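Local coordinates for endo-beta-mannanase (Opitutaceae bacterium TAV5, PDB 7BOB), which probably releases mannose from beta-1,4-linked manno-oligosaccharides as a homotrimeric family 5 exo-beta-1,4-mannosidase active in the termite hindgut, at residues Glu507-Met519 against Val554-Trp566. Sequence-based numbering, arbitrary orientation.
Sequences EGPYEFTCFLRGM and VLADVEASFLSQW
An N-capped helix, 558-564, packs against the end of strand 508-512 and the loop after it, in the C-terminal domain that follows the family 5 barrel; Phe512, Cys514 and Ser561 lie at the centre. The strand and helix axes run nearly perpendicular, at 97°. Two hydrogen bonds cross the contact. Asp557 N donates to Cys514 O (3.0 Å). Cys514 N donates to Ser561 OG (3.3 Å, N-H...O angle 153°). This hydroxyl spends its own proton on Asp557 O at 2.6 Å, an oxygen that also accepts from Ser561 N. With chi1 at -46°, OG lies beside its own backbone N and faces the loop. Replacing Ser561 with an alanine would probably leave Cys514 N without this acceptor and open a small gap beside Phe512 CB. Asp557 is the N-cap: its OD1 accepts from Ala560 N, while OD2 forms a salt bridge with Arg412. The Phe512 ring lies alongside Phe562, the planes only mildly tilted but offset so far that little of one ring covers the other, with the two CE1 atoms 3.8 Å from each other. Trp579 meets Phe512 edge-to-face, and Trp576 stacks on Phe562. Ala556 CB touches both Phe512 CB and Phe515 CE2, 3.8 Å from each. At the edge of the Phe515 ring, in its plane, Leu555 O approaches CD2 to 3.7 Å.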
ATOM      1  N   GLU A 507       9.900 -23.048 -33.221  1.00 82.88           N
ATOM      2  CA  GLU A 507      10.345 -24.042 -32.257  1.00 83.37           C
ATOM      3  C   GLU A 507       9.262 -24.468 -31.272  1.00 81.80           C
ATOM      4  O   GLU A 507       9.416 -25.509 -30.624  1.00 86.00           O
ATOM      5  CB  GLU A 507      11.556 -23.524 -31.467  1.00 87.77           C
ATOM      6  CG  GLU A 507      12.786 -23.152 -32.303  1.00 89.97           C
ATOM      7  CD  GLU A 507      13.375 -21.814 -31.867  1.00 91.87           C
ATOM      8  OE1 GLU A 507      12.846 -20.773 -32.317  1.00 93.68           O
ATOM      9  OE2 GLU A 507      14.339 -21.797 -31.059  1.00 90.50           O
ATOM     10  N   GLY A 508       8.183 -23.701 -31.129  1.00 75.19           N
ATOM     11  CA  GLY A 508       7.153 -24.062 -30.187  1.00 63.02           C
ATOM     12  C   GLY A 508       6.157 -22.959 -29.900  1.00 61.85           C
ATOM     13  O   GLY A 508       6.226 -21.846 -30.438  1.00 61.52           O
ATOM     14  N   PRO A 509       5.208 -23.269 -29.021  1.00 58.07           N
ATOM     15  CA  PRO A 509       4.119 -22.346 -28.699  1.00 60.24           C
ATOM     16  C   PRO A 509       4.466 -21.379 -27.567  1.00 62.66           C
ATOM     17  O   PRO A 509       5.298 -21.651 -26.701  1.00 58.06           O
ATOM     18  CB  PRO A 509       3.012 -23.304 -28.250  1.00 58.02           C
ATOM     19  CG  PRO A 509       3.797 -24.384 -27.521  1.00 54.69           C
ATOM     20  CD  PRO A 509       5.082 -24.545 -28.296  1.00 57.20           C
ATOM     21  N   TYR A 510       3.765 -20.245 -27.570  1.00 60.34           N
ATOM     22  CA  TYR A 510       3.979 -19.190 -26.590  1.00 58.38           C
ATOM     23  C   TYR A 510       2.653 -18.539 -26.245  1.00 58.04           C
ATOM     24  O   TYR A 510       1.770 -18.406 -27.097  1.00 62.92           O
ATOM     25  CB  TYR A 510       4.924 -18.121 -27.117  1.00 58.16           C
ATOM     26  CG  TYR A 510       6.339 -18.584 -27.182  1.00 58.03           C
ATOM     27  CD1 TYR A 510       7.172 -18.480 -26.070  1.00 51.64           C
ATOM     28  CD2 TYR A 510       6.850 -19.154 -28.351  1.00 57.81           C
ATOM     29  CE1 TYR A 510       8.501 -18.914 -26.125  1.00 53.95           C
ATOM     30  CE2 TYR A 510       8.172 -19.589 -28.417  1.00 53.94           C
ATOM     31  CZ  TYR A 510       8.990 -19.466 -27.302  1.00 52.33           C
ATOM     32  OH  TYR A 510      10.287 -19.901 -27.352  1.00 51.49           O
ATOM     33  N   GLU A 511       2.519 -18.128 -24.991  1.00 57.39           N
ATOM     34  CA  GLU A 511       1.347 -17.385 -24.547  1.00 58.88           C
ATOM     35  C   GLU A 511       1.806 -16.213 -23.699  1.00 57.30           C
ATOM     36  O   GLU A 511       2.501 -16.409 -22.699  1.00 52.93           O
ATOM     37  CB  GLU A 511       0.387 -18.275 -23.759  1.00 56.19           C
ATOM     38  CG  GLU A 511      -0.804 -17.531 -23.221  1.00 61.50           C
ATOM     39  CD  GLU A 511      -1.653 -18.405 -22.337  1.00 65.53           C
ATOM     40  OE1 GLU A 511      -2.145 -19.440 -22.837  1.00 76.70           O
ATOM     41  OE2 GLU A 511      -1.808 -18.073 -21.143  1.00 70.01           O
ATOM     42  N   PHE A 512       1.416 -15.004 -24.100  1.00 56.62           N
ATOM     43  CA  PHE A 512       1.732 -13.774 -23.383  1.00 55.78           C
ATOM     44  C   PHE A 512       0.471 -13.239 -22.715  1.00 58.85           C
ATOM     45  O   PHE A 512      -0.477 -12.846 -23.403  1.00 53.75           O
ATOM     46  CB  PHE A 512       2.309 -12.729 -24.334  1.00 53.27           C
ATOM     47  CG  PHE A 512       3.542 -13.185 -25.034  1.00 53.81           C
ATOM     48  CD1 PHE A 512       4.748 -13.241 -24.362  1.00 50.97           C
ATOM     49  CD2 PHE A 512       3.496 -13.597 -26.350  1.00 57.72           C
ATOM     50  CE1 PHE A 512       5.898 -13.676 -25.000  1.00 52.52           C
ATOM     51  CE2 PHE A 512       4.658 -14.040 -26.994  1.00 54.73           C
ATOM     52  CZ  PHE A 512       5.848 -14.074 -26.319  1.00 48.85           C
ATOM     53  N   THR A 513       0.482 -13.190 -21.379  1.00 58.35           N
ATOM     54  CA  THR A 513      -0.637 -12.666 -20.608  1.00 56.42           C
ATOM     55  C   THR A 513      -0.457 -11.222 -20.169  1.00 53.92           C
ATOM     56  O   THR A 513      -1.422 -10.629 -19.694  1.00 53.24           O
ATOM     57  CB  THR A 513      -0.873 -13.523 -19.360  1.00 55.64           C
ATOM     58  OG1 THR A 513       0.258 -13.377 -18.482  1.00 57.49           O
ATOM     59  CG2 THR A 513      -1.060 -14.990 -19.740  1.00 53.62           C
ATOM     60  N   CYS A 514       0.727 -10.634 -20.300  1.00 54.41           N
ATOM     61  CA  CYS A 514       0.973  -9.268 -19.841  1.00 52.97           C
ATOM     62  C   CYS A 514       1.260  -8.352 -21.013  1.00 55.30           C
ATOM     63  O   CYS A 514       1.892  -8.761 -21.998  1.00 54.68           O
ATOM     64  CB  CYS A 514       2.145  -9.192 -18.862  1.00 52.77           C
ATOM     65  SG  CYS A 514       1.991 -10.259 -17.441  1.00 57.58           S
ATOM     66  N   PHE A 515       0.843  -7.103 -20.878  1.00 50.16           N
ATOM     67  CA  PHE A 515       0.971  -6.113 -21.927  1.00 53.05           C
ATOM     68  C   PHE A 515       1.338  -4.804 -21.263  1.00 52.41           C
ATOM     69  O   PHE A 515       0.958  -4.552 -20.115  1.00 56.97           O
ATOM     70  CB  PHE A 515      -0.338  -6.012 -22.749  1.00 52.84           C
ATOM     71  CG  PHE A 515      -0.724  -7.324 -23.385  1.00 53.76           C
ATOM     72  CD1 PHE A 515      -1.538  -8.221 -22.713  1.00 53.95           C
ATOM     73  CD2 PHE A 515      -0.208  -7.693 -24.618  1.00 51.46           C
ATOM     74  CE1 PHE A 515      -1.851  -9.454 -23.270  1.00 54.52           C
ATOM     75  CE2 PHE A 515      -0.528  -8.916 -25.179  1.00 54.79           C
ATOM     76  CZ  PHE A 515      -1.358  -9.796 -24.500  1.00 56.45           C
ATOM     77  N   LEU A 516       2.107  -3.991 -21.969  1.00 52.01           N
ATOM     78  CA  LEU A 516       2.729  -2.853 -21.307  1.00 53.66           C
ATOM     79  C   LEU A 516       1.661  -1.869 -20.856  1.00 50.87           C
ATOM     80  O   LEU A 516       0.765  -1.508 -21.625  1.00 51.97           O
ATOM     81  CB  LEU A 516       3.741  -2.171 -22.230  1.00 51.94           C
ATOM     82  CG  LEU A 516       4.822  -1.347 -21.517  1.00 55.68           C
ATOM     83  CD1 LEU A 516       5.839  -2.250 -20.801  1.00 52.13           C
ATOM     84  CD2 LEU A 516       5.538  -0.424 -22.505  1.00 55.37           C
ATOM     85  N   ARG A 517       1.760  -1.461 -19.589  1.00 49.95           N
ATOM     86  CA  ARG A 517       0.781  -0.621 -18.919  1.00 51.36           C
ATOM     87  C   ARG A 517      -0.598  -1.268 -18.904  1.00 53.50           C
ATOM     88  O   ARG A 517      -1.594  -0.577 -18.739  1.00 48.47           O
ATOM     89  CB  ARG A 517       0.699   0.775 -19.549  1.00 51.80           C
ATOM     90  CG  ARG A 517       2.024   1.514 -19.629  1.00 50.28           C
ATOM     91  CD  ARG A 517       1.777   2.914 -20.150  1.00 53.57           C
ATOM     92  NE  ARG A 517       3.009   3.658 -20.405  1.00 52.93           N
ATOM     93  CZ  ARG A 517       3.576   4.484 -19.519  1.00 55.64           C
ATOM     94  NH1 ARG A 517       3.025   4.647 -18.315  1.00 46.27           N
ATOM     95  NH2 ARG A 517       4.695   5.147 -19.831  1.00 52.17           N
ATOM     96  N   GLY A 518      -0.674  -2.589 -19.079  1.00 49.07           N
ATOM     97  CA  GLY A 518      -1.957  -3.253 -19.030  1.00 49.46           C
ATOM     98  C   GLY A 518      -2.831  -3.039 -20.241  1.00 53.84           C
ATOM     99  O   GLY A 518      -4.007  -3.425 -20.211  1.00 54.43           O
ATOM    100  N   MET A 519      -2.303  -2.433 -21.308  1.00 50.98           N
ATOM    101  CA  MET A 519      -3.098  -2.125 -22.487  1.00 49.24           C
ATOM    102  C   MET A 519      -2.521  -2.828 -23.711  1.00 54.09           C
ATOM    103  O   MET A 519      -1.299  -3.020 -23.840  1.00 50.18           O
ATOM    104  CB  MET A 519      -3.159  -0.623 -22.742  1.00 48.92           C
ATOM    105  CG  MET A 519      -3.934   0.109 -21.664  1.00 52.24           C
ATOM    106  SD  MET A 519      -4.221   1.836 -22.062  1.00 58.61           S
ATOM    107  CE  MET A 519      -2.562   2.524 -21.847  1.00 53.67           C
ATOM    108  N   VAL A 554       7.794  -6.466 -30.722  1.00 47.64           N
ATOM    109  CA  VAL A 554       6.848  -7.433 -30.164  1.00 47.58           C
ATOM    110  C   VAL A 554       5.775  -6.675 -29.392  1.00 51.91           C
ATOM    111  O   VAL A 554       6.089  -5.931 -28.451  1.00 50.26           O
ATOM    112  CB  VAL A 554       7.547  -8.452 -29.242  1.00 50.08           C
ATOM    113  CG1 VAL A 554       6.534  -9.417 -28.627  1.00 49.10           C
ATOM    114  CG2 VAL A 554       8.656  -9.198 -29.984  1.00 48.50           C
ATOM    115  N   LEU A 555       4.514  -6.888 -29.759  1.00 49.15           N
ATOM    116  CA  LEU A 555       3.398  -6.178 -29.138  1.00 53.14           C
ATOM    117  C   LEU A 555       2.904  -6.905 -27.892  1.00 56.07           C
ATOM    118  O   LEU A 555       1.718  -7.166 -27.733  1.00 53.79           O
ATOM    119  CB  LEU A 555       2.271  -5.988 -30.149  1.00 49.81           C
ATOM    120  CG  LEU A 555       2.731  -5.338 -31.463  1.00 54.29           C
ATOM    121  CD1 LEU A 555       1.593  -5.196 -32.475  1.00 53.16           C
ATOM    122  CD2 LEU A 555       3.369  -3.983 -31.174  1.00 51.55           C
ATOM    123  N   ALA A 556       3.828  -7.268 -27.008  1.00 48.57           N
ATOM    124  CA  ALA A 556       3.468  -7.861 -25.727  1.00 51.70           C
ATOM    125  C   ALA A 556       4.610  -7.596 -24.763  1.00 55.06           C
ATOM    126  O   ALA A 556       5.749  -7.351 -25.176  1.00 52.80           O
ATOM    127  CB  ALA A 556       3.187  -9.362 -25.832  1.00 50.06           C
ATOM    128  N   ASP A 557       4.290  -7.622 -23.468  1.00 53.89           N
ATOM    129  CA  ASP A 557       5.315  -7.448 -22.440  1.00 48.88           C
ATOM    130  C   ASP A 557       5.948  -8.807 -22.168  1.00 48.92           C
ATOM    131  O   ASP A 557       5.557  -9.532 -21.245  1.00 47.83           O
ATOM    132  CB  ASP A 557       4.716  -6.830 -21.183  1.00 50.69           C
ATOM    133  CG  ASP A 557       5.771  -6.342 -20.222  1.00 51.55           C
ATOM    134  OD1 ASP A 557       6.937  -6.817 -20.317  1.00 51.69           O
ATOM    135  OD2 ASP A 557       5.433  -5.509 -19.361  1.00 50.25           O
ATOM    136  N   VAL A 558       6.973  -9.130 -22.966  1.00 49.06           N
ATOM    137  CA  VAL A 558       7.591 -10.460 -22.950  1.00 47.63           C
ATOM    138  C   VAL A 558       8.103 -10.803 -21.555  1.00 47.63           C
ATOM    139  O   VAL A 558       7.718 -11.816 -20.951  1.00 46.72           O
ATOM    140  CB  VAL A 558       8.718 -10.527 -23.999  1.00 52.97           C
ATOM    141  CG1 VAL A 558       9.442 -11.876 -23.970  1.00 47.76           C
ATOM    142  CG2 VAL A 558       8.157 -10.237 -25.386  1.00 49.74           C
ATOM    143  N   GLU A 559       8.977  -9.955 -21.017  1.00 45.97           N
ATOM    144  CA  GLU A 559       9.610 -10.285 -19.752  1.00 45.98           C
ATOM    145  C   GLU A 559       8.593 -10.391 -18.628  1.00 49.17           C
ATOM    146  O   GLU A 559       8.693 -11.289 -17.782  1.00 48.86           O
ATOM    147  CB  GLU A 559      10.691  -9.259 -19.429  1.00 49.61           C
ATOM    148  CG  GLU A 559      11.923  -9.418 -20.322  1.00 50.27           C
ATOM    149  CD  GLU A 559      11.727  -8.763 -21.682  1.00 46.63           C
ATOM    150  OE1 GLU A 559      10.718  -8.051 -21.874  1.00 48.20           O
ATOM    151  OE2 GLU A 559      12.596  -8.946 -22.542  1.00 48.95           O
ATOM    152  N   ALA A 560       7.595  -9.499 -18.611  1.00 46.84           N
ATOM    153  CA  ALA A 560       6.564  -9.585 -17.587  1.00 49.55           C
ATOM    154  C   ALA A 560       5.778 -10.882 -17.729  1.00 49.75           C
ATOM    155  O   ALA A 560       5.554 -11.593 -16.738  1.00 52.01           O
ATOM    156  CB  ALA A 560       5.630  -8.369 -17.658  1.00 45.39           C
ATOM    157  N   SER A 561       5.347 -11.205 -18.958  1.00 48.50           N
ATOM    158  CA  SER A 561       4.640 -12.464 -19.193  1.00 50.51           C
ATOM    159  C   SER A 561       5.441 -13.655 -18.687  1.00 48.71           C
ATOM    160  O   SER A 561       4.916 -14.505 -17.962  1.00 50.48           O
ATOM    161  CB  SER A 561       4.305 -12.643 -20.681  1.00 53.02           C
ATOM    162  OG  SER A 561       3.763 -11.477 -21.280  1.00 53.40           O
ATOM    163  N   PHE A 562       6.708 -13.731 -19.068  1.00 45.10           N
ATOM    164  CA  PHE A 562       7.550 -14.805 -18.556  1.00 48.54           C
ATOM    165  C   PHE A 562       7.614 -14.783 -17.026  1.00 52.06           C
ATOM    166  O   PHE A 562       7.484 -15.829 -16.372  1.00 50.47           O
ATOM    167  CB  PHE A 562       8.945 -14.686 -19.150  1.00 48.46           C
ATOM    168  CG  PHE A 562       9.012 -14.987 -20.628  1.00 50.69           C
ATOM    169  CD1 PHE A 562       7.915 -15.520 -21.303  1.00 46.15           C
ATOM    170  CD2 PHE A 562      10.189 -14.773 -21.331  1.00 47.06           C
ATOM    171  CE1 PHE A 562       7.995 -15.793 -22.629  1.00 48.76           C
ATOM    172  CE2 PHE A 562      10.272 -15.047 -22.663  1.00 50.17           C
ATOM    173  CZ  PHE A 562       9.164 -15.563 -23.325  1.00 49.32           C
ATOM    174  N   LEU A 563       7.795 -13.593 -16.437  1.00 50.25           N
ATOM    175  CA  LEU A 563       7.874 -13.501 -14.982  1.00 49.21           C
ATOM    176  C   LEU A 563       6.558 -13.897 -14.319  1.00 52.67           C
ATOM    177  O   LEU A 563       6.584 -14.504 -13.243  1.00 48.38           O
ATOM    178  CB  LEU A 563       8.301 -12.093 -14.551  1.00 50.62           C
ATOM    179  CG  LEU A 563       9.790 -11.753 -14.748  1.00 51.05           C
ATOM    180  CD1 LEU A 563      10.024 -10.265 -14.672  1.00 47.61           C
ATOM    181  CD2 LEU A 563      10.685 -12.483 -13.771  1.00 44.91           C
ATOM    182  N   SER A 564       5.403 -13.608 -14.952  1.00 46.20           N
ATOM    183  CA  SER A 564       4.122 -14.034 -14.381  1.00 52.96           C
ATOM    184  C   SER A 564       3.961 -15.546 -14.358  1.00 53.28           C
ATOM    185  O   SER A 564       3.114 -16.050 -13.612  1.00 57.86           O
ATOM    186  CB  SER A 564       2.940 -13.399 -15.139  1.00 50.96           C
ATOM    187  OG  SER A 564       2.785 -13.972 -16.436  1.00 51.24           O
ATOM    188  N   GLN A 565       4.732 -16.286 -15.155  1.00 55.72           N
ATOM    189  CA  GLN A 565       4.682 -17.745 -15.163  1.00 56.53           C
ATOM    190  C   GLN A 565       5.865 -18.366 -14.435  1.00 59.67           C
ATOM    191  O   GLN A 565       6.235 -19.519 -14.703  1.00 59.52           O
ATOM    192  CB  GLN A 565       4.560 -18.269 -16.601  1.00 58.05           C
ATOM    193  CG  GLN A 565       3.414 -17.585 -17.412  1.00 59.17           C
ATOM    194  CD  GLN A 565       2.026 -17.735 -16.756  1.00 60.36           C
ATOM    195  OE1 GLN A 565       1.358 -16.744 -16.421  1.00 64.20           O
ATOM    196  NE2 GLN A 565       1.606 -18.979 -16.557  1.00 66.25           N
ATOM    197  N   TRP A 566       6.411 -17.629 -13.469  1.00 53.88           N
ATOM    198  CA  TRP A 566       7.541 -18.100 -12.679  1.00 55.95           C
ATOM    199  C   TRP A 566       7.348 -19.468 -12.031  1.00 58.43           C
ATOM    200  O   TRP A 566       8.326 -20.241 -12.002  1.00 56.00           O
ATOM    201  CB  TRP A 566       7.890 -17.064 -11.605  1.00 55.78           C
ATOM    202  CG  TRP A 566       9.331 -17.136 -11.207  1.00 54.14           C
ATOM    203  CD1 TRP A 566       9.833 -17.501  -9.990  1.00 53.11           C
ATOM    204  CD2 TRP A 566      10.460 -16.884 -12.048  1.00 52.73           C
ATOM    205  NE1 TRP A 566      11.206 -17.459 -10.016  1.00 55.56           N
ATOM    206  CE2 TRP A 566      11.614 -17.088 -11.273  1.00 53.47           C
ATOM    207  CE3 TRP A 566      10.605 -16.482 -13.381  1.00 53.52           C
ATOM    208  CZ2 TRP A 566      12.895 -16.916 -11.787  1.00 56.63           C
ATOM    209  CZ3 TRP A 566      11.867 -16.309 -13.885  1.00 51.14           C
ATOM    210  CH2 TRP A 566      13.002 -16.524 -13.092  1.00 52.67           C
TER